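Local coordinates for CCHC-type domain-containing protein (Trypanosoma brucei brucei, PDB 7C45) that binds RNA such as an oligo-U strand and, as an RNase D, probably trims guide RNA from its 3' end as an exonuclease, at residues A[144-156]-A[191-203]. Residues are numbered along the deposited sequence; the frame is centred on the assembly and turned at random.
Sequences MGYVLKSVAGLTR and DVRHILLLSNYLV. With CA (calcium ion), chain E; nucleotides of chain B.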
loop_
_atom_site.group_PDB
_atom_site.type_symbol
_atom_site.label_atom_id
_atom_site.label_comp_id
_atom_site.label_asym_id
_atom_site.label_seq_id
_atom_site.Cartn_x
_atom_site.Cartn_y
_atom_site.Cartn_z
ATOM N N MET A 144 -3.254 0.943 5.958
ATOM C CA MET A 144 -1.984 1.653 5.914
ATOM C C MET A 144 -1.551 2.150 7.290
ATOM O O MET A 144 -0.365 2.102 7.632
ATOM C CB MET A 144 -2.109 2.823 4.934
ATOM C CG MET A 144 -0.938 3.749 4.872
ATOM S SD MET A 144 0.548 2.999 4.203
ATOM C CE MET A 144 0.210 3.132 2.446
ATOM N N GLY A 145 -2.491 2.649 8.087
ATOM C CA GLY A 145 -2.117 3.183 9.389
ATOM C C GLY A 145 -1.512 2.131 10.301
ATOM O O GLY A 145 -0.474 2.354 10.930
ATOM N N TYR A 146 -2.158 0.968 10.368
ATOM C CA TYR A 146 -1.664 -0.148 11.167
ATOM C C TYR A 146 -0.315 -0.647 10.663
ATOM O O TYR A 146 0.584 -0.954 11.461
ATOM C CB TYR A 146 -2.690 -1.280 11.140
ATOM C CG TYR A 146 -2.331 -2.440 12.051
ATOM C CD1 TYR A 146 -1.477 -3.442 11.633
ATOM C CD2 TYR A 146 -2.855 -2.519 13.329
ATOM C CE1 TYR A 146 -1.144 -4.485 12.468
ATOM C CE2 TYR A 146 -2.547 -3.566 14.163
ATOM C CZ TYR A 146 -1.694 -4.548 13.730
ATOM O OH TYR A 146 -1.369 -5.593 14.562
ATOM N N VAL A 147 -0.162 -0.778 9.345
ATOM C CA VAL A 147 1.110 -1.264 8.831
ATOM C C VAL A 147 2.205 -0.252 9.099
ATOM O O VAL A 147 3.326 -0.616 9.467
ATOM C CB VAL A 147 1.010 -1.591 7.338
ATOM C CG1 VAL A 147 2.387 -2.030 6.830
ATOM C CG2 VAL A 147 -0.013 -2.641 7.116
ATOM N N LEU A 148 1.905 1.034 8.916
ATOM C CA LEU A 148 2.905 2.059 9.180
ATOM C C LEU A 148 3.416 1.973 10.617
ATOM O O LEU A 148 4.625 1.995 10.857
ATOM C CB LEU A 148 2.323 3.438 8.879
ATOM C CG LEU A 148 2.543 3.938 7.460
ATOM C CD1 LEU A 148 1.822 5.266 7.301
ATOM C CD2 LEU A 148 4.037 4.083 7.174
ATOM N N LYS A 149 2.501 1.822 11.579
ATOM C CA LYS A 149 2.875 1.782 12.991
ATOM C C LYS A 149 3.671 0.530 13.320
ATOM O O LYS A 149 4.716 0.593 13.987
ATOM C CB LYS A 149 1.608 1.864 13.848
ATOM C CG LYS A 149 1.818 1.877 15.353
ATOM C CD LYS A 149 0.576 2.451 16.025
ATOM C CE LYS A 149 0.186 1.699 17.296
ATOM N NZ LYS A 149 1.258 1.719 18.308
ATOM N N SER A 150 3.204 -0.619 12.850
ATOM C CA SER A 150 3.883 -1.862 13.177
ATOM C C SER A 150 5.240 -1.970 12.488
ATOM O O SER A 150 6.184 -2.504 13.071
ATOM C CB SER A 150 3.001 -3.051 12.818
ATOM O OG SER A 150 3.759 -4.240 12.877
ATOM N N VAL A 151 5.367 -1.483 11.256
ATOM C CA VAL A 151 6.614 -1.663 10.519
ATOM C C VAL A 151 7.597 -0.525 10.772
ATOM O O VAL A 151 8.786 -0.763 10.982
ATOM C CB VAL A 151 6.341 -1.819 9.014
ATOM C CG1 VAL A 151 7.639 -1.795 8.272
ATOM C CG2 VAL A 151 5.589 -3.118 8.743
ATOM N N ALA A 152 7.149 0.722 10.752
ATOM C CA ALA A 152 8.056 1.859 10.845
ATOM C C ALA A 152 7.918 2.635 12.146
ATOM O O ALA A 152 8.650 3.605 12.350
ATOM C CB ALA A 152 7.838 2.811 9.661
ATOM N N GLY A 153 7.005 2.243 13.024
ATOM C CA GLY A 153 6.794 2.983 14.248
ATOM C C GLY A 153 6.148 4.331 14.050
ATOM O O GLY A 153 6.150 5.146 14.971
ATOM N N LEU A 154 5.575 4.581 12.880
ATOM C CA LEU A 154 5.042 5.888 12.526
ATOM C C LEU A 154 3.541 5.955 12.743
ATOM O O LEU A 154 2.809 5.015 12.417
ATOM C CB LEU A 154 5.339 6.226 11.065
ATOM C CG LEU A 154 6.697 6.858 10.797
ATOM C CD1 LEU A 154 6.910 7.056 9.315
ATOM C CD2 LEU A 154 6.803 8.179 11.538
ATOM N N THR A 155 3.086 7.091 13.256
ATOM C CA THR A 155 1.672 7.433 13.331
ATOM C C THR A 155 1.465 8.663 12.460
ATOM O O THR A 155 1.988 9.738 12.769
ATOM C CB THR A 155 1.239 7.691 14.772
ATOM O OG1 THR A 155 1.380 6.484 15.528
ATOM C CG2 THR A 155 -0.212 8.151 14.819
ATOM N N ARG A 156 0.726 8.503 11.367
ATOM C CA ARG A 156 0.538 9.591 10.413
ATOM C C ARG A 156 -0.653 10.450 10.812
ATOM O O ARG A 156 -0.529 11.324 11.670
ATOM C CB ARG A 156 0.352 9.048 8.998
ATOM C CG ARG A 156 -1.052 8.591 8.698
ATOM C CD ARG A 156 -1.065 7.391 7.758
ATOM N NE ARG A 156 -2.267 6.596 7.975
ATOM C CZ ARG A 156 -3.208 6.358 7.068
ATOM N NH1 ARG A 156 -4.267 5.638 7.414
ATOM N NH2 ARG A 156 -3.090 6.806 5.823
ATOM N N ASP A 191 -0.046 8.717 0.608
ATOM C CA ASP A 191 0.158 7.271 0.614
ATOM C C ASP A 191 1.450 6.852 -0.080
ATOM O O ASP A 191 2.120 5.925 0.387
ATOM C CB ASP A 191 -1.020 6.545 -0.017
ATOM C CG ASP A 191 -2.232 6.511 0.875
ATOM O OD1 ASP A 191 -2.100 6.743 2.091
ATOM O OD2 ASP A 191 -3.328 6.246 0.351
ATOM N N VAL A 192 1.814 7.488 -1.207
ATOM C CA VAL A 192 2.986 6.988 -1.922
ATOM C C VAL A 192 4.263 7.294 -1.152
ATOM O O VAL A 192 5.231 6.536 -1.245
ATOM C CB VAL A 192 3.085 7.519 -3.362
ATOM C CG1 VAL A 192 2.070 6.789 -4.276
ATOM C CG2 VAL A 192 2.938 9.052 -3.413
ATOM N N ARG A 193 4.288 8.392 -0.391
ATOM C CA ARG A 193 5.416 8.611 0.519
ATOM C C ARG A 193 5.537 7.451 1.494
ATOM O O ARG A 193 6.626 6.917 1.720
ATOM C CB ARG A 193 5.251 9.916 1.307
ATOM C CG ARG A 193 5.304 11.206 0.515
ATOM C CD ARG A 193 5.444 12.379 1.480
ATOM N NE ARG A 193 5.166 13.651 0.854
ATOM C CZ ARG A 193 4.015 14.308 0.957
ATOM N NH1 ARG A 193 3.000 13.802 1.652
ATOM N NH2 ARG A 193 3.859 15.467 0.338
ATOM N N HIS A 194 4.415 7.061 2.088
ATOM C CA HIS A 194 4.399 5.954 3.040
ATOM C C HIS A 194 4.777 4.640 2.380
ATOM O O HIS A 194 5.484 3.832 2.965
ATOM C CB HIS A 194 3.016 5.842 3.667
ATOM C CG HIS A 194 2.619 7.054 4.435
ATOM N ND1 HIS A 194 3.527 7.824 5.130
ATOM C CD2 HIS A 194 1.413 7.635 4.612
ATOM C CE1 HIS A 194 2.894 8.831 5.703
ATOM N NE2 HIS A 194 1.613 8.738 5.406
ATOM N N ILE A 195 4.323 4.419 1.150
ATOM C CA ILE A 195 4.690 3.208 0.434
ATOM C C ILE A 195 6.194 3.150 0.210
ATOM O O ILE A 195 6.821 2.107 0.412
ATOM C CB ILE A 195 3.922 3.128 -0.896
ATOM C CG1 ILE A 195 2.448 2.874 -0.587
ATOM C CG2 ILE A 195 4.495 2.008 -1.747
ATOM C CD1 ILE A 195 1.482 3.034 -1.807
ATOM N N LEU A 196 6.789 4.253 -0.246
ATOM C CA LEU A 196 8.215 4.212 -0.539
ATOM C C LEU A 196 9.016 4.013 0.742
ATOM O O LEU A 196 9.959 3.216 0.782
ATOM C CB LEU A 196 8.634 5.483 -1.292
ATOM C CG LEU A 196 10.076 5.525 -1.820
ATOM C CD1 LEU A 196 10.279 4.496 -2.912
ATOM C CD2 LEU A 196 10.478 6.924 -2.313
ATOM N N LEU A 197 8.627 4.679 1.819
ATOM C CA LEU A 197 9.398 4.499 3.042
ATOM C C LEU A 197 9.206 3.096 3.604
ATOM O O LEU A 197 10.153 2.503 4.139
ATOM C CB LEU A 197 9.040 5.572 4.060
ATOM C CG LEU A 197 7.781 5.573 4.914
ATOM C CD1 LEU A 197 7.944 4.730 6.188
ATOM C CD2 LEU A 197 7.412 6.996 5.253
ATOM N N LEU A 198 7.992 2.537 3.472
ATOM C CA LEU A 198 7.761 1.172 3.934
ATOM C C LEU A 198 8.614 0.171 3.184
ATOM O O LEU A 198 9.009 -0.857 3.758
ATOM C CB LEU A 198 6.288 0.802 3.771
ATOM C CG LEU A 198 5.402 1.373 4.887
ATOM C CD1 LEU A 198 3.924 1.185 4.550
ATOM C CD2 LEU A 198 5.746 0.746 6.249
ATOM N N SER A 199 8.866 0.420 1.894
ATOM C CA SER A 199 9.700 -0.492 1.120
ATOM C C SER A 199 11.102 -0.572 1.694
ATOM O O SER A 199 11.748 -1.613 1.588
ATOM C CB SER A 199 9.763 -0.073 -0.347
ATOM O OG SER A 199 10.488 1.139 -0.486
ATOM N N ASN A 200 11.568 0.501 2.336
ATOM C CA ASN A 200 12.899 0.481 2.941
ATOM C C ASN A 200 12.961 -0.491 4.103
ATOM O O ASN A 200 14.026 -1.042 4.400
ATOM C CB ASN A 200 13.292 1.879 3.418
ATOM C CG ASN A 200 13.681 2.801 2.277
ATOM O OD1 ASN A 200 14.074 2.345 1.197
ATOM N ND2 ASN A 200 13.583 4.104 2.514
ATOM N N TYR A 201 11.842 -0.700 4.780
ATOM C CA TYR A 201 11.823 -1.614 5.900
ATOM C C TYR A 201 11.580 -3.049 5.470
ATOM O O TYR A 201 12.093 -3.970 6.106
ATOM C CB TYR A 201 10.737 -1.208 6.892
ATOM C CG TYR A 201 11.011 0.065 7.650
ATOM C CD1 TYR A 201 10.678 1.309 7.112
ATOM C CD2 TYR A 201 11.589 0.027 8.902
ATOM C CE1 TYR A 201 10.915 2.463 7.806
ATOM C CE2 TYR A 201 11.832 1.174 9.599
ATOM C CZ TYR A 201 11.486 2.384 9.058
ATOM O OH TYR A 201 11.729 3.520 9.771
ATOM N N LEU A 202 10.796 -3.255 4.410
ATOM C CA LEU A 202 10.317 -4.581 4.056
ATOM C C LEU A 202 11.134 -5.246 2.964
ATOM O O LEU A 202 11.216 -6.476 2.936
ATOM C CB LEU A 202 8.847 -4.498 3.620
ATOM C CG LEU A 202 7.849 -4.167 4.740
ATOM C CD1 LEU A 202 6.427 -3.874 4.216
ATOM C CD2 LEU A 202 7.816 -5.291 5.788
ATOM N N VAL A 203 11.742 -4.467 2.076
ATOM C CA VAL A 203 12.425 -4.973 0.895
ATOM C C VAL A 203 13.923 -4.934 1.147
ATOM O O VAL A 203 14.452 -3.930 1.644
ATOM C CB VAL A 203 12.051 -4.148 -0.349
ATOM C CG1 VAL A 203 12.634 -4.763 -1.604
ATOM C CG2 VAL A 203 10.561 -4.036 -0.450
HETATM CA CA CA E . -4.433 7.055 -1.638
ATOM P P U B 6 -9.307 -3.751 17.084
ATOM O OP1 U B 6 -10.426 -2.832 17.360
ATOM O OP2 U B 6 -9.586 -5.130 16.637
ATOM O "O5'" U B 6 -8.371 -3.115 15.975
ATOM C "C5'" U B 6 -7.831 -1.814 16.124
ATOM C "C4'" U B 6 -7.421 -1.253 14.784
ATOM O "O4'" U B 6 -6.259 -1.974 14.302
ATOM C "C3'" U B 6 -8.470 -1.363 13.677
ATOM O "O3'" U B 6 -8.295 -0.265 12.795
ATOM C "C2'" U B 6 -8.056 -2.640 12.955
ATOM O "O2'" U B 6 -8.473 -2.745 11.612
ATOM C "C1'" U B 6 -6.543 -2.554 13.046
ATOM N N1 U B 6 -5.877 -3.854 12.979
ATOM C C2 U B 6 -5.219 -4.149 11.807
ATOM O O2 U B 6 -5.181 -3.391 10.852
ATOM N N3 U B 6 -4.582 -5.362 11.790
ATOM C C4 U B 6 -4.570 -6.286 12.801
ATOM O O4 U B 6 -3.957 -7.343 12.620
ATOM C C5 U B 6 -5.293 -5.906 13.976
ATOM C C6 U B 6 -5.920 -4.731 14.039
ATOM P P U B 7 -9.106 1.060 12.942
ATOM O OP1 U B 7 -8.150 2.121 13.080
ATOM O OP2 U B 7 -10.129 0.846 13.901
ATOM O "O5'" U B 7 -9.884 1.137 11.575
ATOM C "C5'" U B 7 -9.152 1.041 10.393
ATOM C "C4'" U B 7 -10.008 0.673 9.227
ATOM O "O4'" U B 7 -10.412 1.913 8.594
ATOM C "C3'" U B 7 -9.153 -0.010 8.182
ATOM O "O3'" U B 7 -9.873 -0.663 7.180
ATOM C "C2'" U B 7 -8.379 1.198 7.676
ATOM O "O2'" U B 7 -7.660 1.148 6.480
ATOM C "C1'" U B 7 -9.485 2.250 7.591
ATOM N N1 U B 7 -8.928 3.580 7.864
ATOM C C2 U B 7 -8.702 4.423 6.794
ATOM O O2 U B 7 -9.059 4.163 5.670
ATOM N N3 U B 7 -8.108 5.620 7.114
ATOM C C4 U B 7 -7.702 6.037 8.364
ATOM O O4 U B 7 -7.171 7.137 8.496
ATOM C C5 U B 7 -7.930 5.086 9.409
ATOM C C6 U B 7 -8.509 3.914 9.127
HETATM O O HOH W 1 -2.984 9.202 -0.411
HETATM O O HOH W 2 -5.801 8.297 0.025
#
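Helix 144-152 runs beside residues 191-202, the C-terminal part of helix 182-202; the axes of these segments lie 38° apart and 10.1 Å at closest approach, with the CA atoms of Val151 and Tyr201, and of Ala152 and Leu198, 7.0 Å apart. This pair belongs to the DEDD-type 3'-5' exonuclease fold and supplies one calcium ligand, Asp191, by the N-terminal end of helix 144-152: its OD2 binds calcium at 2.4 Å, a site completed in part by Asp41, Glu43 and an RNA phosphate. The helices mesh by knobs into holes. Met144 enters the hole made by Asp191, His194, Ile195 and Leu198; with CG anti to the backbone N (chi1 174°) and the chain bent at the next two torsions, SD lies 3.8 Å from Leu198 CD1 and CE turns onto Ile195 CG1. In return Leu198 sits among Met144, Val147, Leu148 and Val151. Leu148 uses its branches separately: CD2 meets Leu197 and Leu198, while CD1 makes a CH-pi contact over one face of the His194 imidazole, 3.6 Å from its centroid and 16° off the normal. Past Gly153, the first residue beyond the helix, with positive phi, Leu154 CD1 meets Leu197. Arg156 CD then reaches the His194 ring obliquely, and Arg156 NH2 makes a long salt bridge of 3.9 Å to Asp191 OD1, while NH1 approaches O4 of nucleotide U7 of chain B. At the C-terminal ends of both helices Val151 CG1 presses on Tyr201 CB at 3.4 Å, and Ala152 CB makes a CH-pi contact over the tyrosine ring, 3.6 Å from Tyr201 CE1.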